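Local coordinates for protein benzyl alcohol dehydrogenase (Acinetobacter calcoaceticus, PDB 1F8F) that catalyses the NAD-dependent oxidation of benzyl alcohol, most likely to benzaldehyde, as a zinc-containing medium-chain alcohol dehydrogenase with a Rossmann-fold coenzyme domain, at residues Glu327-Arg330 and Leu331-Gly335; Asp246-Ala249 and Ala250-Ile254; Lys344-Ala347 and Phe348-Asn352. All blocks are in the same frame, centred on the assembly; numbering follows the deposited sequence.

Contact 1 of 3, residues Glu327-Arg330 and Leu331-Gly335. With SO4 (sulfate ion), chain E.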
# COMPACT_ATOMS: atom_id res chain seq x y z
N GLU A 327 0.57 9.31 -20.26
CA GLU A 327 -0.16 10.07 -19.27
C GLU A 327 0.41 11.51 -19.18
O GLU A 327 -0.32 12.50 -19.13
CB GLU A 327 -0.18 9.42 -17.87
CG GLU A 327 -1.07 8.19 -17.74
CD GLU A 327 -0.78 7.34 -16.54
OE1 GLU A 327 0.19 7.46 -15.78
OE2 GLU A 327 -1.60 6.42 -16.27
N LEU A 328 1.75 11.65 -19.23
CA LEU A 328 2.30 13.01 -19.23
C LEU A 328 1.88 13.79 -20.48
O LEU A 328 1.58 14.96 -20.35
CB LEU A 328 3.81 13.00 -19.08
CG LEU A 328 4.37 12.33 -17.80
CD1 LEU A 328 5.89 12.36 -17.90
CD2 LEU A 328 3.81 12.95 -16.53
N VAL A 329 1.89 13.24 -21.67
CA VAL A 329 1.47 13.98 -22.88
C VAL A 329 0.02 14.45 -22.74
O VAL A 329 -0.34 15.53 -23.23
CB VAL A 329 1.58 13.12 -24.16
CG1 VAL A 329 1.03 13.82 -25.39
CG2 VAL A 329 3.00 12.68 -24.47
N ARG A 330 -0.84 13.62 -22.14
CA ARG A 330 -2.24 14.01 -21.94
C ARG A 330 -2.34 15.12 -20.92
O ARG A 330 -3.14 16.00 -21.12
CB ARG A 330 -3.09 12.82 -21.46
CG ARG A 330 -4.50 13.04 -20.94
CD ARG A 330 -4.97 12.03 -19.90
NE ARG A 330 -4.69 10.66 -20.00
CZ ARG A 330 -4.48 9.39 -19.94
NH1 ARG A 330 -4.02 8.75 -21.04
NH2 ARG A 330 -4.64 8.63 -18.86
N LEU A 331 -1.58 15.13 -19.84
CA LEU A 331 -1.62 16.20 -18.82
C LEU A 331 -1.15 17.52 -19.40
O LEU A 331 -1.72 18.61 -19.18
CB LEU A 331 -0.78 15.71 -17.63
CG LEU A 331 -1.52 14.74 -16.69
CD1 LEU A 331 -0.54 14.32 -15.61
CD2 LEU A 331 -2.76 15.41 -16.03
N TYR A 332 -0.15 17.43 -20.29
CA TYR A 332 0.35 18.58 -21.02
C TYR A 332 -0.76 19.10 -21.95
O TYR A 332 -0.94 20.32 -21.94
CB TYR A 332 1.59 18.23 -21.87
CG TYR A 332 1.98 19.24 -22.92
CD1 TYR A 332 2.59 20.43 -22.56
CD2 TYR A 332 1.74 19.05 -24.27
CE1 TYR A 332 2.95 21.41 -23.47
CE2 TYR A 332 2.07 19.99 -25.24
CZ TYR A 332 2.68 21.17 -24.83
OH TYR A 332 3.06 22.13 -25.72
N GLN A 333 -1.42 18.26 -22.79
CA GLN A 333 -2.43 18.80 -23.71
C GLN A 333 -3.59 19.52 -23.03
O GLN A 333 -4.28 20.44 -23.55
CB GLN A 333 -3.10 17.78 -24.62
CG GLN A 333 -2.27 17.08 -25.64
CD GLN A 333 -2.88 15.86 -26.28
OE1 GLN A 333 -3.30 15.81 -27.46
NE2 GLN A 333 -2.96 14.76 -25.56
N GLN A 334 -3.87 19.10 -21.80
CA GLN A 334 -4.95 19.67 -21.03
C GLN A 334 -4.54 21.01 -20.44
O GLN A 334 -5.37 21.64 -19.79
CB GLN A 334 -5.28 18.66 -19.92
CG GLN A 334 -5.65 17.28 -20.41
CD GLN A 334 -6.36 16.43 -19.37
OE1 GLN A 334 -5.77 15.94 -18.40
NE2 GLN A 334 -7.68 16.25 -19.55
N GLY A 335 -3.25 21.36 -20.50
CA GLY A 335 -2.76 22.57 -19.88
C GLY A 335 -2.36 22.39 -18.43
O GLY A 335 -2.07 23.35 -17.72
S SO4 E . -4.23 5.16 -18.23
O1 SO4 E . -3.13 4.76 -19.15
O2 SO4 E . -4.43 4.02 -17.24
O3 SO4 E . -5.52 5.25 -19.01
O4 SO4 E . -3.91 6.45 -17.56
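With chi1 of Arg330 at 168° and of Gln334 at -58°, CG of Arg330 swings away from its own backbone N while CG of Gln334 stays beside its own, and the two side chains run side by side one helical turn apart, pointing the same way. Their flat ends are turned almost perpendicular, guanidinium against amide, and the touch is light: Arg330 CG lies 4.1 Å from Gln334 OE1. Closer in, Arg330 O accepts a 3.3 Å bond from Gln334 N. Val329 and Gln333, also one turn apart, cross at a slant, Val329 CG1 to Gln333 NE2 4.1 Å. The polar ends of Arg330 and Gln334 both reach beyond this turn. Arg330 NH2 donates to Ala191 O of the second subunit and, weakly, to O4 of a sulfate at 2.6 Å, an anion probably carried over from the crystallisation liquor; the sulfate sits at the guanidinium edge. Gln334 OE1 is hydrogen-bonded to Lys336 NZ of its own chain and to Ser216 OG of the second subunit, and the latter bond ties the helix end to the neighbouring molecule. Helix 321-333 then stops in standard fashion: Gly335 turns to positive phi (88°) and its N bonds to Tyr332 O at 2.9 Å, one of two bonds back into the last turn that make this C-terminal end a Schellman motif.

Contact 2 of 3, residues Asp246-Ala249 and Ala250-Ile254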
# COMPACT_ATOMS: atom_id res chain seq x y z
N ASP A 246 20.43 29.53 5.23
CA ASP A 246 20.49 28.11 5.66
C ASP A 246 19.14 27.51 5.20
O ASP A 246 18.06 27.89 5.67
CB ASP A 246 20.63 28.01 7.16
CG ASP A 246 20.48 26.59 7.68
OD1 ASP A 246 20.07 25.73 6.90
OD2 ASP A 246 20.76 26.34 8.89
N PRO A 247 19.15 26.62 4.24
CA PRO A 247 17.97 25.97 3.71
C PRO A 247 17.23 25.06 4.67
O PRO A 247 16.01 25.10 4.78
CB PRO A 247 18.55 25.23 2.50
CG PRO A 247 19.92 24.85 2.89
CD PRO A 247 20.40 26.05 3.66
N VAL A 248 17.88 24.32 5.57
CA VAL A 248 17.19 23.48 6.54
C VAL A 248 16.23 24.25 7.44
O VAL A 248 15.04 23.93 7.73
CB VAL A 248 18.22 22.66 7.31
CG1 VAL A 248 17.60 21.65 8.27
CG2 VAL A 248 19.09 21.85 6.31
N ALA A 249 16.78 25.36 7.97
CA ALA A 249 16.09 26.21 8.90
C ALA A 249 14.92 26.87 8.16
O ALA A 249 13.85 26.91 8.75
CB ALA A 249 17.01 27.29 9.45
N ALA A 250 15.20 27.31 6.93
CA ALA A 250 14.09 27.92 6.19
C ALA A 250 13.02 26.86 5.96
O ALA A 250 11.86 27.07 6.32
CB ALA A 250 14.61 28.62 4.94
N ILE A 251 13.32 25.71 5.39
CA ILE A 251 12.30 24.66 5.17
C ILE A 251 11.60 24.35 6.47
O ILE A 251 10.37 24.29 6.43
CB ILE A 251 12.90 23.37 4.55
CG1 ILE A 251 13.51 23.67 3.21
CG2 ILE A 251 11.80 22.29 4.42
CD1 ILE A 251 14.40 22.74 2.48
N LYS A 252 12.23 24.18 7.63
CA LYS A 252 11.50 23.82 8.85
C LYS A 252 10.53 24.88 9.33
O LYS A 252 9.37 24.56 9.76
CB LYS A 252 12.51 23.49 9.96
CG LYS A 252 12.89 22.02 10.11
CD LYS A 252 14.21 21.90 10.85
CE LYS A 252 14.71 20.47 10.93
NZ LYS A 252 14.38 19.80 12.23
N GLU A 253 10.94 26.18 9.21
CA GLU A 253 9.97 27.24 9.63
C GLU A 253 8.79 27.35 8.69
O GLU A 253 7.65 27.53 9.13
CB GLU A 253 10.67 28.57 9.89
CG GLU A 253 11.38 29.27 8.76
CD GLU A 253 12.61 30.13 9.03
OE1 GLU A 253 13.09 30.28 10.17
OE2 GLU A 253 13.22 30.76 8.11
N ILE A 254 8.99 27.24 7.38
CA ILE A 254 7.94 27.32 6.37
C ILE A 254 6.91 26.19 6.53
O ILE A 254 5.70 26.44 6.35
CB ILE A 254 8.56 27.20 4.96
CG1 ILE A 254 9.38 28.48 4.62
CG2 ILE A 254 7.58 26.96 3.81
CD1 ILE A 254 10.22 28.40 3.33
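Val248 and Lys252, one turn apart, lie on the short helix 247-254, a helix of the Rossmann-type coenzyme domain that opens with an aspartate N-cap. The two side chains run alongside each other, and the aliphatic part of the lysine does the touching: Lys252 CE comes to 4.1 Å from Val248 CG1. Chi1 of the valine, -175°, puts CG1 beside its own carbonyl carbon, on the side where the lysine chain passes. That chain also keeps close to the valine carbonyl, and Lys252 N donates to Val248 O at 2.8 Å. At the start of the helix Asp246 OD1 takes up amides of the first turn through two weak bonds, a bent one from Val248 N at 2.9 Å and a straighter but long one from Ala249 N. Asp246 O then accepts from Ala250 N at 3.2 Å, so both the side chain and the backbone of the cap residue serve the opening turn. Pro247, with no N-H to offer, fits naturally in the first helical position. It shares the inward side with Ile251; both lean on Ile240 of strand 238-241 and on Trp197 of strand 193-197, which seats the helix against the parallel sheet, while Val248 rests on Gln274 and Asp277 of helix 269-277. Glu253 folds back along the helix, its CG wedged between its own N and carbonyl carbon (chi1 63°), which brings CG to 3.4 Å from Ala249 O.

Contact 3 of 3, residues Lys344-Ala347 and Phe348-Asn352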
# COMPACT_ATOMS: atom_id res chain seq x y z
N LYS A 344 14.82 24.75 -25.00
CA LYS A 344 15.36 25.63 -26.04
C LYS A 344 15.99 24.81 -27.18
O LYS A 344 16.77 23.88 -26.96
CB LYS A 344 16.38 26.62 -25.48
CG LYS A 344 17.04 27.56 -26.48
CD LYS A 344 18.25 28.29 -25.90
CE LYS A 344 18.75 29.50 -26.67
NZ LYS A 344 19.30 29.12 -28.01
N PHE A 345 15.62 25.07 -28.43
CA PHE A 345 16.07 24.35 -29.61
C PHE A 345 17.40 24.80 -30.21
O PHE A 345 17.67 26.00 -30.27
CB PHE A 345 14.99 24.44 -30.69
CG PHE A 345 13.70 23.73 -30.44
CD1 PHE A 345 13.60 22.36 -30.51
CD2 PHE A 345 12.53 24.46 -30.18
CE1 PHE A 345 12.39 21.69 -30.30
CE2 PHE A 345 11.32 23.81 -29.97
CZ PHE A 345 11.25 22.41 -30.02
N TYR A 346 18.30 23.93 -30.61
CA TYR A 346 19.56 24.24 -31.25
C TYR A 346 19.68 23.50 -32.58
O TYR A 346 19.06 22.43 -32.61
CB TYR A 346 20.67 23.71 -30.32
CG TYR A 346 20.83 24.42 -29.00
CD1 TYR A 346 19.97 24.19 -27.92
CD2 TYR A 346 21.85 25.34 -28.84
CE1 TYR A 346 20.13 24.85 -26.72
CE2 TYR A 346 22.01 26.02 -27.64
CZ TYR A 346 21.15 25.77 -26.57
OH TYR A 346 21.32 26.47 -25.38
N ALA A 347 20.47 23.92 -33.56
CA ALA A 347 20.68 23.12 -34.76
C ALA A 347 21.64 21.95 -34.52
O ALA A 347 22.54 22.05 -33.64
CB ALA A 347 21.31 24.03 -35.84
N PHE A 348 21.61 20.88 -35.32
CA PHE A 348 22.52 19.75 -35.18
C PHE A 348 23.99 20.14 -35.14
O PHE A 348 24.74 19.69 -34.28
CB PHE A 348 22.29 18.73 -36.30
CG PHE A 348 22.72 17.32 -36.02
CD1 PHE A 348 23.08 16.91 -34.75
CD2 PHE A 348 22.70 16.37 -37.02
CE1 PHE A 348 23.46 15.60 -34.48
CE2 PHE A 348 23.08 15.06 -36.79
CZ PHE A 348 23.47 14.67 -35.52
N ASP A 349 24.38 21.12 -35.97
CA ASP A 349 25.75 21.60 -35.97
C ASP A 349 26.01 22.51 -34.79
O ASP A 349 27.12 23.06 -34.72
CB ASP A 349 26.14 22.23 -37.31
CG ASP A 349 25.38 23.48 -37.67
OD1 ASP A 349 24.78 24.19 -36.82
OD2 ASP A 349 25.33 23.85 -38.87
N GLU A 350 25.10 22.72 -33.83
CA GLU A 350 25.39 23.51 -32.65
C GLU A 350 25.37 22.64 -31.39
O GLU A 350 25.41 23.11 -30.24
CB GLU A 350 24.42 24.68 -32.47
CG GLU A 350 24.19 25.56 -33.69
CD GLU A 350 22.99 26.48 -33.59
OE1 GLU A 350 21.92 26.11 -33.07
OE2 GLU A 350 23.13 27.65 -34.04
N ILE A 351 25.44 21.33 -31.54
CA ILE A 351 25.36 20.36 -30.45
C ILE A 351 26.42 20.59 -29.39
O ILE A 351 26.01 20.59 -28.22
CB ILE A 351 25.28 18.93 -31.01
CG1 ILE A 351 24.90 17.96 -29.87
CG2 ILE A 351 26.63 18.55 -31.63
CD1 ILE A 351 24.98 16.49 -30.25
N ASN A 352 27.68 20.91 -29.66
CA ASN A 352 28.67 21.28 -28.66
C ASN A 352 28.36 22.51 -27.81
O ASN A 352 28.81 22.62 -26.67
CB ASN A 352 30.03 21.59 -29.33
CG ASN A 352 30.63 20.24 -29.70
OD1 ASN A 352 30.88 19.45 -28.76
ND2 ASN A 352 30.74 20.09 -31.02
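Glu350 reaches back over Ala347, its chain passing the methyl group, with CG 3.9 Å and carboxylate OE1 3.5 Å from Ala347 CB. The chain leaves the backbone with chi1 at -49° and runs extended beyond CG, which is long enough to carry OE1 to the amide before the turn. Ala347 N donates to Glu350 OE1 at 2.7 Å in a nearly straight bond, N-H...O 167°, yet the N-H arrives from above the carboxylate plane and not within it. The return bond is made by the backbone: Glu350 N donates to Ala347 O, also at 2.7 Å, from well out of the carbonyl plane. Side chain and main chain of one glutamate thus clasp the backbone N-H and C=O of one alanine. This reciprocal pair spans the short connection of a beta-alpha-beta unit, strand 343-347, helix 351-360 and strand 365-369, with Glu350 at the N-cap position of the helix. Asp349 OD1 comes to 3.6 Å from Ala347 CB, roughly at right angles to the approach of the glutamate. Tyr346 starts out toward the turn, its CB 3.9 Å from Glu350 OE1; the ring then runs on to Asp357 and Thr363, which both bond its hydroxyl, and Lys344 NZ hangs 4.0 Å above one face of the Tyr346 ring, offset toward the rim. Phe348 and Ile351 pack on Ile368 of strand 365-369.

In the fold
From the N terminus, the three contacts follow in series, none nested in or crossing another, and each closes only a turn of local chain. Contact 2 comes first and takes in all of helix 247-254 with its N-cap, beside strand 238-241, an outermost strand of the parallel sheet within this chain. Contact 1 ends helix 321-333, which faces the second subunit. The chain then passes into strand 343-347, where contact 3 starts the closing beta-alpha-beta unit of the mixed sheet. Contacts 1 and 3 approach to about 9 Å between nearest atoms; contact 2 stays about 24 Å from contact 1 and 28 Å from contact 3, measured likewise, with no touch between any two.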